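PDB 4CVU: beta-mannosidase, which probably hydrolyses beta-linked mannose residues from the non-reducing ends of mannosides and oligosaccharides, as a fungal member of glycoside hydrolase family 2. Local coordinates for residues Gln131-Trp135 with Thr469-Arg473; Leu226-Asp232 with Ser257-Thr263; Val464-Thr469 with Thr520-Val524. All coordinates share one frame; numbering follows the deposited sequence.

Contact 1 (Gln131-Trp135 with Thr469-Arg473); sequences QFRQW and TYNVR. With MAN (alpha-D-mannopyranose), chain E; MAN (alpha-D-mannopyranose), chain B.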
loop_
_atom_site.group_PDB
_atom_site.type_symbol
_atom_site.label_atom_id
_atom_site.label_comp_id
_atom_site.label_asym_id
_atom_site.label_seq_id
_atom_site.Cartn_x
_atom_site.Cartn_y
_atom_site.Cartn_z
ATOM N N GLN A 131 -19.080 -2.830 28.406
ATOM C CA GLN A 131 -17.912 -2.042 28.064
ATOM C C GLN A 131 -17.795 -0.780 28.910
ATOM O O GLN A 131 -16.704 -0.340 29.192
ATOM C CB GLN A 131 -17.987 -1.630 26.579
ATOM C CG GLN A 131 -16.790 -0.861 26.090
ATOM C CD GLN A 131 -16.794 -0.532 24.582
ATOM O OE1 GLN A 131 -17.686 -0.892 23.805
ATOM N NE2 GLN A 131 -15.806 0.219 24.197
ATOM N N PHE A 132 -18.939 -0.190 29.273
ATOM C CA PHE A 132 -19.012 1.141 29.857
ATOM C C PHE A 132 -19.025 1.166 31.409
ATOM O O PHE A 132 -19.359 2.212 31.987
ATOM C CB PHE A 132 -20.289 1.836 29.342
ATOM C CG PHE A 132 -20.475 1.733 27.855
ATOM C CD1 PHE A 132 -19.437 2.047 27.001
ATOM C CD2 PHE A 132 -21.693 1.358 27.321
ATOM C CE1 PHE A 132 -19.608 1.941 25.619
ATOM C CE2 PHE A 132 -21.878 1.256 25.942
ATOM C CZ PHE A 132 -20.843 1.567 25.089
ATOM N N ARG A 133 -18.642 0.049 32.057
ATOM C CA ARG A 133 -18.653 -0.080 33.531
ATOM C C ARG A 133 -17.291 -0.389 34.129
ATOM O O ARG A 133 -16.473 -1.080 33.527
ATOM C CB ARG A 133 -19.644 -1.162 33.998
ATOM C CG ARG A 133 -21.085 -0.710 33.942
ATOM C CD ARG A 133 -22.065 -1.785 34.309
ATOM N NE ARG A 133 -22.200 -2.007 35.759
ATOM C CZ ARG A 133 -22.950 -2.958 36.298
ATOM N NH1 ARG A 133 -23.640 -3.786 35.519
ATOM N NH2 ARG A 133 -23.019 -3.093 37.623
ATOM N N GLN A 134 -17.080 0.142 35.340
ATOM C CA GLN A 134 -15.940 -0.210 36.160
ATOM C C GLN A 134 -16.344 -1.458 36.928
ATOM O O GLN A 134 -17.397 -1.470 37.604
ATOM C CB GLN A 134 -15.641 0.912 37.145
ATOM C CG GLN A 134 -14.482 0.669 38.102
ATOM C CD GLN A 134 -14.238 1.880 38.988
ATOM O OE1 GLN A 134 -15.163 2.366 39.646
ATOM N NE2 GLN A 134 -12.989 2.357 39.034
ATOM N N TRP A 135 -15.529 -2.506 36.818
ATOM C CA TRP A 135 -15.813 -3.754 37.508
ATOM C C TRP A 135 -14.769 -3.973 38.589
ATOM O O TRP A 135 -13.598 -3.663 38.388
ATOM C CB TRP A 135 -15.804 -4.930 36.515
ATOM C CG TRP A 135 -16.824 -4.828 35.389
ATOM C CD1 TRP A 135 -16.576 -4.465 34.083
ATOM C CD2 TRP A 135 -18.230 -5.121 35.453
ATOM N NE1 TRP A 135 -17.737 -4.511 33.350
ATOM C CE2 TRP A 135 -18.765 -4.906 34.165
ATOM C CE3 TRP A 135 -19.087 -5.564 36.467
ATOM C CZ2 TRP A 135 -20.118 -5.095 33.878
ATOM C CZ3 TRP A 135 -20.426 -5.755 36.166
ATOM C CH2 TRP A 135 -20.928 -5.521 34.888
ATOM N N THR A 469 -25.178 5.156 36.023
ATOM C CA THR A 469 -24.765 5.627 37.345
ATOM C C THR A 469 -23.246 5.860 37.450
ATOM O O THR A 469 -22.790 6.902 37.929
ATOM C CB THR A 469 -25.201 4.620 38.455
ATOM O OG1 THR A 469 -26.629 4.435 38.421
ATOM C CG2 THR A 469 -24.790 5.136 39.814
ATOM N N TYR A 470 -22.469 4.902 36.974
ATOM C CA TYR A 470 -21.007 5.042 36.964
ATOM C C TYR A 470 -20.526 6.261 36.125
ATOM O O TYR A 470 -19.767 7.102 36.585
ATOM C CB TYR A 470 -20.362 3.776 36.413
ATOM C CG TYR A 470 -18.863 3.926 36.221
ATOM C CD1 TYR A 470 -18.035 4.115 37.316
ATOM C CD2 TYR A 470 -18.284 3.919 34.947
ATOM C CE1 TYR A 470 -16.670 4.270 37.165
ATOM C CE2 TYR A 470 -16.911 4.063 34.774
ATOM C CZ TYR A 470 -16.105 4.239 35.880
ATOM O OH TYR A 470 -14.746 4.387 35.747
ATOM N N ASN A 471 -20.983 6.342 34.879
ATOM C CA ASN A 471 -20.506 7.407 33.987
ATOM C C ASN A 471 -21.034 8.809 34.325
ATOM O O ASN A 471 -20.258 9.768 34.266
ATOM C CB ASN A 471 -20.771 7.034 32.556
ATOM C CG ASN A 471 -19.867 5.919 32.094
ATOM O OD1 ASN A 471 -18.661 6.109 31.929
ATOM N ND2 ASN A 471 -20.446 4.730 31.895
ATOM N N VAL A 472 -22.314 8.933 34.701
ATOM C CA VAL A 472 -22.861 10.229 35.177
ATOM C C VAL A 472 -22.077 10.745 36.392
ATOM O O VAL A 472 -21.691 11.930 36.440
ATOM C CB VAL A 472 -24.366 10.160 35.500
ATOM C CG1 VAL A 472 -24.786 11.331 36.380
ATOM C CG2 VAL A 472 -25.204 10.170 34.228
ATOM N N ARG A 473 -21.829 9.861 37.361
ATOM C CA ARG A 473 -21.019 10.217 38.552
ATOM C C ARG A 473 -19.576 10.562 38.192
ATOM O O ARG A 473 -19.033 11.564 38.689
ATOM C CB ARG A 473 -21.033 9.099 39.617
ATOM C CG ARG A 473 -22.362 8.923 40.329
ATOM C CD ARG A 473 -22.377 7.677 41.219
ATOM N NE ARG A 473 -21.552 7.798 42.437
ATOM C CZ ARG A 473 -21.851 8.588 43.472
ATOM N NH1 ARG A 473 -22.938 9.368 43.449
ATOM N NH2 ARG A 473 -21.060 8.613 44.541
HETATM C C1 MAN E . -25.675 2.576 44.055
HETATM C C2 MAN E . -24.969 1.426 44.739
HETATM C C3 MAN E . -24.377 1.911 46.055
HETATM C C4 MAN E . -23.561 3.202 45.853
HETATM C C5 MAN E . -24.277 4.223 44.982
HETATM C C6 MAN E . -23.367 5.398 44.640
HETATM O O2 MAN E . -23.910 0.960 43.910
HETATM O O3 MAN E . -23.525 0.906 46.569
HETATM O O4 MAN E . -23.326 3.848 47.089
HETATM O O5 MAN E . -24.754 3.635 43.821
HETATM O O6 MAN E . -22.180 4.994 43.996
HETATM C C1 MAN B . -24.243 -0.232 43.183
HETATM C C2 MAN B . -22.975 -0.754 42.528
HETATM C C3 MAN B . -22.507 0.223 41.455
HETATM C C4 MAN B . -23.611 0.490 40.444
HETATM C C5 MAN B . -24.904 0.881 41.165
HETATM C C6 MAN B . -26.104 0.958 40.232
HETATM O O2 MAN B . -23.261 -1.989 41.927
HETATM O O3 MAN B . -21.364 -0.287 40.834
HETATM O O4 MAN B . -23.205 1.577 39.619
HETATM O O5 MAN B . -25.242 -0.036 42.203
HETATM O O6 MAN B . -27.217 1.517 40.929
HETATM O O HOH W 1 -16.911 4.123 30.612
#
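F132 offers its backbone carbonyl to the side-chain amide of N471 where a loop of the galactose-binding-like N-terminal domain, between strands 123-126 and 135-138, lies against helix 458-475 of the catalytic (beta/alpha)8-type barrel. The bond, N471 ND2 to F132 O, is 2.7 Å long; the amide nitrogen lies in the carbonyl plane, although the acceptor is tilted 19° out of the amide plane of N471. ND2 is also bonded to the carbonyl of E467, one turn back, while OD1 bonds to R474, which fixes both ends of the amide. The same F132 carbonyl also meets the edge of the Y470 ring, F132 O lying 3.6 Å from Y470 CD2. Next along the loop, R133 brings its CA obliquely to that ring while its side chain sets off away from the helix segment, NH1 bonding to N463 and the rim of W135 lying over one face of the guanidinium. Q134 then returns to the helix and crosses Y470 at about a right angle. Its extended chain, with CG anti to the backbone N (chi1 179°), carries NE2 past the tyrosine to D110 and to the carbonyl of L229. What rests over the tyrosine face is the first methylene: Q134 CB makes a CH-pi contact, 3.8 Å from the Y470 ring centroid.

Contact 2 (Leu226-Asp232 with Ser257-Thr263); sequences LYSLNTD and SLDFLGT. With MAN (alpha-D-mannopyranose), chain E.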
loop_
_atom_site.group_PDB
_atom_site.type_symbol
_atom_site.label_atom_id
_atom_site.label_comp_id
_atom_site.label_asym_id
_atom_site.label_seq_id
_atom_site.Cartn_x
_atom_site.Cartn_y
_atom_site.Cartn_z
ATOM N N LEU A 226 -8.286 3.549 52.542
ATOM C CA LEU A 226 -9.283 3.053 51.605
ATOM C C LEU A 226 -8.780 3.290 50.149
ATOM O O LEU A 226 -7.796 3.990 49.937
ATOM C CB LEU A 226 -10.611 3.771 51.826
ATOM C CG LEU A 226 -11.144 3.743 53.267
ATOM C CD1 LEU A 226 -12.491 4.443 53.328
ATOM C CD2 LEU A 226 -11.257 2.317 53.774
ATOM N N TYR A 227 -9.466 2.696 49.180
ATOM C CA TYR A 227 -9.171 2.913 47.753
ATOM C C TYR A 227 -10.324 3.640 47.049
ATOM O O TYR A 227 -11.471 3.251 47.185
ATOM C CB TYR A 227 -8.901 1.587 47.048
ATOM C CG TYR A 227 -8.795 1.779 45.549
ATOM C CD1 TYR A 227 -7.653 2.321 44.983
ATOM C CD2 TYR A 227 -9.863 1.480 44.721
ATOM C CE1 TYR A 227 -7.560 2.539 43.610
ATOM C CE2 TYR A 227 -9.791 1.707 43.358
ATOM C CZ TYR A 227 -8.636 2.219 42.802
ATOM O OH TYR A 227 -8.579 2.424 41.429
ATOM N N SER A 228 -10.009 4.669 46.280
ATOM C CA SER A 228 -11.034 5.471 45.608
ATOM C C SER A 228 -11.447 4.841 44.267
ATOM O O SER A 228 -10.616 4.657 43.386
ATOM C CB SER A 228 -10.510 6.881 45.355
ATOM O OG SER A 228 -11.444 7.609 44.597
ATOM N N LEU A 229 -12.729 4.520 44.124
ATOM C CA LEU A 229 -13.258 3.984 42.866
ATOM C C LEU A 229 -13.679 5.067 41.884
ATOM O O LEU A 229 -13.354 4.996 40.697
ATOM C CB LEU A 229 -14.481 3.097 43.134
ATOM C CG LEU A 229 -14.172 1.714 43.691
ATOM C CD1 LEU A 229 -15.398 1.122 44.351
ATOM C CD2 LEU A 229 -13.627 0.792 42.606
ATOM N N ASN A 230 -14.416 6.050 42.382
ATOM C CA ASN A 230 -15.126 7.026 41.548
ATOM C C ASN A 230 -15.629 8.175 42.461
ATOM O O ASN A 230 -15.966 7.950 43.626
ATOM C CB ASN A 230 -16.321 6.353 40.855
ATOM C CG ASN A 230 -16.947 7.216 39.775
ATOM O OD1 ASN A 230 -16.318 8.137 39.272
ATOM N ND2 ASN A 230 -18.182 6.893 39.382
ATOM N N THR A 231 -15.700 9.391 41.926
ATOM C CA THR A 231 -16.049 10.576 42.731
ATOM C C THR A 231 -16.960 11.523 41.947
ATOM O O THR A 231 -16.594 11.990 40.866
ATOM C CB THR A 231 -14.772 11.317 43.161
ATOM O OG1 THR A 231 -13.963 10.464 44.003
ATOM C CG2 THR A 231 -15.111 12.596 43.926
ATOM N N ASP A 232 -18.152 11.778 42.488
ATOM C CA ASP A 232 -19.119 12.701 41.890
ATOM C C ASP A 232 -18.986 14.029 42.614
ATOM O O ASP A 232 -19.268 14.106 43.828
ATOM C CB ASP A 232 -20.535 12.129 42.011
ATOM C CG ASP A 232 -21.609 13.014 41.329
ATOM O OD1 ASP A 232 -21.385 14.239 41.118
ATOM O OD2 ASP A 232 -22.717 12.465 41.048
ATOM N N SER A 257 -19.457 13.284 46.585
ATOM C CA SER A 257 -19.872 11.932 46.909
ATOM C C SER A 257 -18.802 10.956 46.395
ATOM O O SER A 257 -18.482 10.924 45.182
ATOM C CB SER A 257 -21.246 11.652 46.289
ATOM O OG SER A 257 -21.741 10.397 46.706
ATOM N N LEU A 258 -18.231 10.181 47.302
ATOM C CA LEU A 258 -17.069 9.336 46.975
ATOM C C LEU A 258 -17.363 7.840 47.090
ATOM O O LEU A 258 -17.786 7.384 48.159
ATOM C CB LEU A 258 -15.921 9.661 47.922
ATOM C CG LEU A 258 -15.045 10.879 47.612
ATOM C CD1 LEU A 258 -15.746 12.199 47.877
ATOM C CD2 LEU A 258 -13.771 10.785 48.466
ATOM N N ASP A 259 -17.109 7.088 46.011
ATOM C CA ASP A 259 -17.186 5.629 46.021
ATOM C C ASP A 259 -15.806 5.044 46.356
ATOM O O ASP A 259 -14.793 5.611 45.969
ATOM C CB ASP A 259 -17.672 5.097 44.664
ATOM C CG ASP A 259 -19.032 5.667 44.268
ATOM O OD1 ASP A 259 -19.870 5.829 45.165
ATOM O OD2 ASP A 259 -19.254 5.975 43.064
ATOM N N PHE A 260 -15.772 3.918 47.075
ATOM C CA PHE A 260 -14.503 3.355 47.574
ATOM C C PHE A 260 -14.567 1.844 47.873
ATOM O O PHE A 260 -15.636 1.247 47.891
ATOM C CB PHE A 260 -14.055 4.125 48.830
ATOM C CG PHE A 260 -15.064 4.085 49.970
ATOM C CD1 PHE A 260 -15.075 3.039 50.882
ATOM C CD2 PHE A 260 -16.026 5.079 50.100
ATOM C CE1 PHE A 260 -16.029 2.988 51.911
ATOM C CE2 PHE A 260 -16.976 5.031 51.113
ATOM C CZ PHE A 260 -16.986 3.988 52.021
ATOM N N LEU A 261 -13.399 1.240 48.051
ATOM C CA LEU A 261 -13.250 -0.054 48.711
ATOM C C LEU A 261 -12.332 0.164 49.960
ATOM O O LEU A 261 -11.527 1.067 49.930
ATOM C CB LEU A 261 -12.600 -1.055 47.745
ATOM C CG LEU A 261 -13.193 -1.235 46.341
ATOM C CD1 LEU A 261 -12.187 -1.872 45.391
ATOM C CD2 LEU A 261 -14.485 -2.039 46.344
ATOM N N GLY A 262 -12.432 -0.558 51.080
ATOM C CA GLY A 262 -13.549 -1.360 51.542
ATOM C C GLY A 262 -14.261 -0.749 52.773
ATOM O O GLY A 262 -15.388 -0.256 52.652
ATOM N N THR A 263 -13.640 -0.769 53.959
ATOM C CA THR A 263 -14.402 -0.481 55.223
ATOM C C THR A 263 -14.205 0.918 55.845
ATOM O O THR A 263 -13.164 1.207 56.427
ATOM C CB THR A 263 -14.107 -1.520 56.324
ATOM O OG1 THR A 263 -14.263 -2.842 55.807
ATOM C CG2 THR A 263 -15.054 -1.341 57.499
HETATM C C1 MAN E . -25.675 2.576 44.055
HETATM C C2 MAN E . -24.969 1.426 44.739
HETATM C C3 MAN E . -24.377 1.911 46.055
HETATM C C4 MAN E . -23.561 3.202 45.853
HETATM C C5 MAN E . -24.277 4.223 44.982
HETATM C C6 MAN E . -23.367 5.398 44.640
HETATM O O2 MAN E . -23.910 0.960 43.910
HETATM O O3 MAN E . -23.525 0.906 46.569
HETATM O O4 MAN E . -23.326 3.848 47.089
HETATM O O5 MAN E . -24.754 3.635 43.821
HETATM O O6 MAN E . -22.180 4.994 43.996
HETATM O O HOH W 2 -13.703 8.007 45.725
HETATM O O HOH W 3 -19.313 4.596 40.742
#
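L226 lays one methyl over a face of the F260 ring, CD1 standing 4.2 Å from the ring centroid in a CH-pi contact, and the two side chains run side by side in the same direction. The Y227 ring is met obliquely by L261, whose CD1 is 4.1 Å from Y227 CD2. L229 comes across L261 at about a right angle, with L229 CD1 3.8 Å from L261 CG.

The two strands form an antiparallel ladder. Y227 and L261 are a hydrogen-bonded pair, joined in both directions, and so are D232 and S257. Between them the first strand carries a beta bulge: L229 and N230 together face D259. L229 N reaches D259 O at 3.0 Å from above the carbonyl plane, 45° out of it, whereas D259 N meets N230 O at 2.8 Å, nearly along the C=O axis. A water bound to S228 OG and T231 OG1 also donates to D259 O, giving this carbonyl a second donor; T231 OG1 bonds to S342 as well.

The carboxylate of D259 has its partners outside the strand pair, apart from a water. Its OD1 accepts from O6 of a mannose of a protein-linked glycan at 2.7 Å, and from T298, while OD2 pairs with R473; the water links OD2 to N230 ND2.

In this immunoglobulin-like beta-sandwich domain, strand 227-237 pairs with 252-261. L258 and F260 reach L340 of strand 340-346, whereas Y227, L229 and L261 pack on V108 of strand 103-109 in the N-terminal domain, and N230 ND2 bonds to the Y470 carbonyl of helix 458-475.

Contact 3 (Val464-Thr469 with Thr520-Val524); sequences VVGEIT and TLFNV. With MAN (alpha-D-mannopyranose), chain C; MAN (alpha-D-mannopyranose), chain B.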
loop_
_atom_site.group_PDB
_atom_site.type_symbol
_atom_site.label_atom_id
_atom_site.label_comp_id
_atom_site.label_asym_id
_atom_site.label_seq_id
_atom_site.Cartn_x
_atom_site.Cartn_y
_atom_site.Cartn_z
ATOM N N VAL A 464 -27.750 -1.435 32.379
ATOM C CA VAL A 464 -27.746 -0.028 31.946
ATOM C C VAL A 464 -27.588 0.910 33.141
ATOM O O VAL A 464 -26.814 1.872 33.108
ATOM C CB VAL A 464 -29.038 0.323 31.156
ATOM C CG1 VAL A 464 -29.166 1.821 30.995
ATOM C CG2 VAL A 464 -29.019 -0.331 29.776
ATOM N N VAL A 465 -28.334 0.638 34.221
ATOM C CA VAL A 465 -28.280 1.485 35.416
ATOM C C VAL A 465 -26.877 1.475 36.022
ATOM O O VAL A 465 -26.386 2.508 36.460
ATOM C CB VAL A 465 -29.362 1.051 36.457
ATOM C CG1 VAL A 465 -29.064 1.627 37.822
ATOM C CG2 VAL A 465 -30.763 1.459 35.972
ATOM N N GLY A 466 -26.205 0.329 36.009
ATOM C CA GLY A 466 -24.799 0.298 36.443
ATOM C C GLY A 466 -24.000 1.290 35.591
ATOM O O GLY A 466 -23.218 2.087 36.104
ATOM N N GLU A 467 -24.284 1.255 34.298
ATOM C CA GLU A 467 -23.594 2.094 33.299
ATOM C C GLU A 467 -23.921 3.556 33.457
ATOM O O GLU A 467 -23.010 4.373 33.556
ATOM C CB GLU A 467 -23.920 1.581 31.891
ATOM C CG GLU A 467 -23.932 2.589 30.772
ATOM C CD GLU A 467 -24.337 1.947 29.473
ATOM O OE1 GLU A 467 -24.496 0.713 29.443
ATOM O OE2 GLU A 467 -24.504 2.678 28.472
ATOM N N ILE A 468 -25.207 3.914 33.476
ATOM C CA ILE A 468 -25.555 5.318 33.609
ATOM C C ILE A 468 -25.058 5.913 34.930
ATOM O O ILE A 468 -24.567 7.030 34.941
ATOM C CB ILE A 468 -27.068 5.577 33.484
ATOM C CG1 ILE A 468 -27.610 4.996 32.181
ATOM C CG2 ILE A 468 -27.350 7.053 33.537
ATOM C CD1 ILE A 468 -26.884 5.461 30.946
ATOM N N THR A 469 -25.178 5.156 36.023
ATOM C CA THR A 469 -24.765 5.627 37.345
ATOM C C THR A 469 -23.246 5.860 37.450
ATOM O O THR A 469 -22.790 6.902 37.929
ATOM C CB THR A 469 -25.201 4.620 38.455
ATOM O OG1 THR A 469 -26.629 4.435 38.421
ATOM C CG2 THR A 469 -24.790 5.136 39.814
ATOM N N THR A 520 -36.352 5.623 34.245
ATOM C CA THR A 520 -35.124 5.088 34.867
ATOM C C THR A 520 -33.979 6.090 34.741
ATOM O O THR A 520 -33.436 6.559 35.744
ATOM C CB THR A 520 -34.681 3.762 34.240
ATOM O OG1 THR A 520 -35.767 2.843 34.253
ATOM C CG2 THR A 520 -33.507 3.152 35.007
ATOM N N LEU A 521 -33.648 6.436 33.501
ATOM C CA LEU A 521 -32.476 7.272 33.231
ATOM C C LEU A 521 -32.558 8.710 33.785
ATOM O O LEU A 521 -31.590 9.189 34.358
ATOM C CB LEU A 521 -32.146 7.268 31.732
ATOM C CG LEU A 521 -31.163 6.190 31.222
ATOM C CD1 LEU A 521 -31.337 4.819 31.828
ATOM C CD2 LEU A 521 -31.220 6.084 29.717
ATOM N N PHE A 522 -33.670 9.410 33.609
ATOM C CA PHE A 522 -33.736 10.779 34.169
ATOM C C PHE A 522 -33.643 10.763 35.692
ATOM O O PHE A 522 -33.027 11.640 36.288
ATOM C CB PHE A 522 -35.005 11.542 33.757
ATOM C CG PHE A 522 -35.055 12.970 34.268
ATOM C CD1 PHE A 522 -34.019 13.850 33.994
ATOM C CD2 PHE A 522 -36.143 13.434 35.007
ATOM C CE1 PHE A 522 -34.045 15.171 34.428
ATOM C CE2 PHE A 522 -36.184 14.751 35.456
ATOM C CZ PHE A 522 -35.129 15.622 35.174
ATOM N N ASN A 523 -34.298 9.783 36.328
ATOM C CA ASN A 523 -34.161 9.628 37.788
ATOM C C ASN A 523 -32.741 9.358 38.206
ATOM O O ASN A 523 -32.272 9.962 39.128
ATOM C CB ASN A 523 -35.095 8.555 38.357
ATOM C CG ASN A 523 -36.388 9.154 38.813
ATOM O OD1 ASN A 523 -36.390 9.904 39.790
ATOM N ND2 ASN A 523 -37.487 8.879 38.105
ATOM N N VAL A 524 -32.043 8.490 37.479
ATOM C CA VAL A 524 -30.622 8.211 37.791
ATOM C C VAL A 524 -29.743 9.462 37.658
ATOM O O VAL A 524 -28.917 9.751 38.537
ATOM C CB VAL A 524 -30.038 7.093 36.921
ATOM C CG1 VAL A 524 -28.528 6.981 37.111
ATOM C CG2 VAL A 524 -30.674 5.759 37.251
HETATM C C1 MAN C . -37.145 7.524 44.191
HETATM C C2 MAN C . -38.343 7.255 43.295
HETATM C C3 MAN C . -38.351 8.202 42.079
HETATM C C4 MAN C . -38.353 9.638 42.611
HETATM C C5 MAN C . -37.103 9.820 43.478
HETATM C C6 MAN C . -36.980 11.206 44.081
HETATM O O2 MAN C . -39.497 7.509 44.126
HETATM O O3 MAN C . -39.522 7.998 41.282
HETATM O O4 MAN C . -38.473 10.577 41.522
HETATM O O5 MAN C . -37.115 8.903 44.578
HETATM O O6 MAN C . -35.809 11.262 44.910
HETATM C C1 MAN B . -24.243 -0.232 43.183
HETATM C C2 MAN B . -22.975 -0.754 42.528
HETATM C C3 MAN B . -22.507 0.223 41.455
HETATM C C4 MAN B . -23.611 0.490 40.444
HETATM C C5 MAN B . -24.904 0.881 41.165
HETATM C C6 MAN B . -26.104 0.958 40.232
HETATM O O2 MAN B . -23.261 -1.989 41.927
HETATM O O3 MAN B . -21.364 -0.287 40.834
HETATM O O4 MAN B . -23.205 1.577 39.619
HETATM O O5 MAN B . -25.242 -0.036 42.203
HETATM O O6 MAN B . -27.217 1.517 40.929
#
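V524, L521 and I468 carry most of the apolar packing between these helices, with V465 beside them and V464 adding less. L521 CD1 touches both V464 CG1, at 3.8 Å, and I468 CG1, at 3.7 Å, the leucine side chain crossing each of the other two at about a right angle. I468 divides its branches between two partners: while CG1 serves L521, CG2 lies 3.8 Å from V524 CG1. This division follows from its first torsion, which sets CG1 beside the backbone N (chi1 -55°) and CG2 anti to it. One turn back, V465 meets T520 methyl to methyl, and the 3.4 Å between V465 CG2 and T520 CG2 is tighter than usual carbon packing. The hydroxyl of T520 takes no part in this, being bonded to the carbonyl of N515 in its own helix.

Polar groups act within each helix. T469 OG1 donates to V465 O at 2.8 Å, and T469 N reaches the same oxygen from the opposite face of its carbonyl plane, so two donors grip one acceptor. The hydroxyl thus held still faces the partner helix, with V524 CG1 3.4 Å from T469 OG1.

Sugars border the pair. N523 OD1 accepts from O4 of a mannose at 2.8 Å, its ND2 being bonded to the carbonyl of T519, and a different mannose packs by its O6 against V465 CG1. Both belong to glycan attached to the protein itself, not to a substrate pocket.

Helices 458-475 and 506-528 run in roughly the same direction here, their local axes 33° apart and 10.1 Å from each other at closest approach. Such side-by-side packing of near-parallel helices is characteristic of the outer layer of a (beta/alpha)8-type barrel, here the catalytic domain.

Overall arrangement
From the N terminus, the loop 131-135 opens contact 1, which closes only at 469-473 and so brings the N-terminal domain onto a helix of the catalytic barrel. Contact 2, the hairpin-like pairing of 226-232 with 257-263, nests inside that long loop and belongs to the immunoglobulin-like domain between them. Contact 3 opens at 464-469, before contact 1 has ended, and closes at 520-524; the two cross and share T469 on helix 458-475. R473 of this helix joins contact 1 to contact 2 through a salt bridge with D259 and a probable hydrogen bond to S257. Three domains thus converge on one helix, alongside protein-linked mannoses.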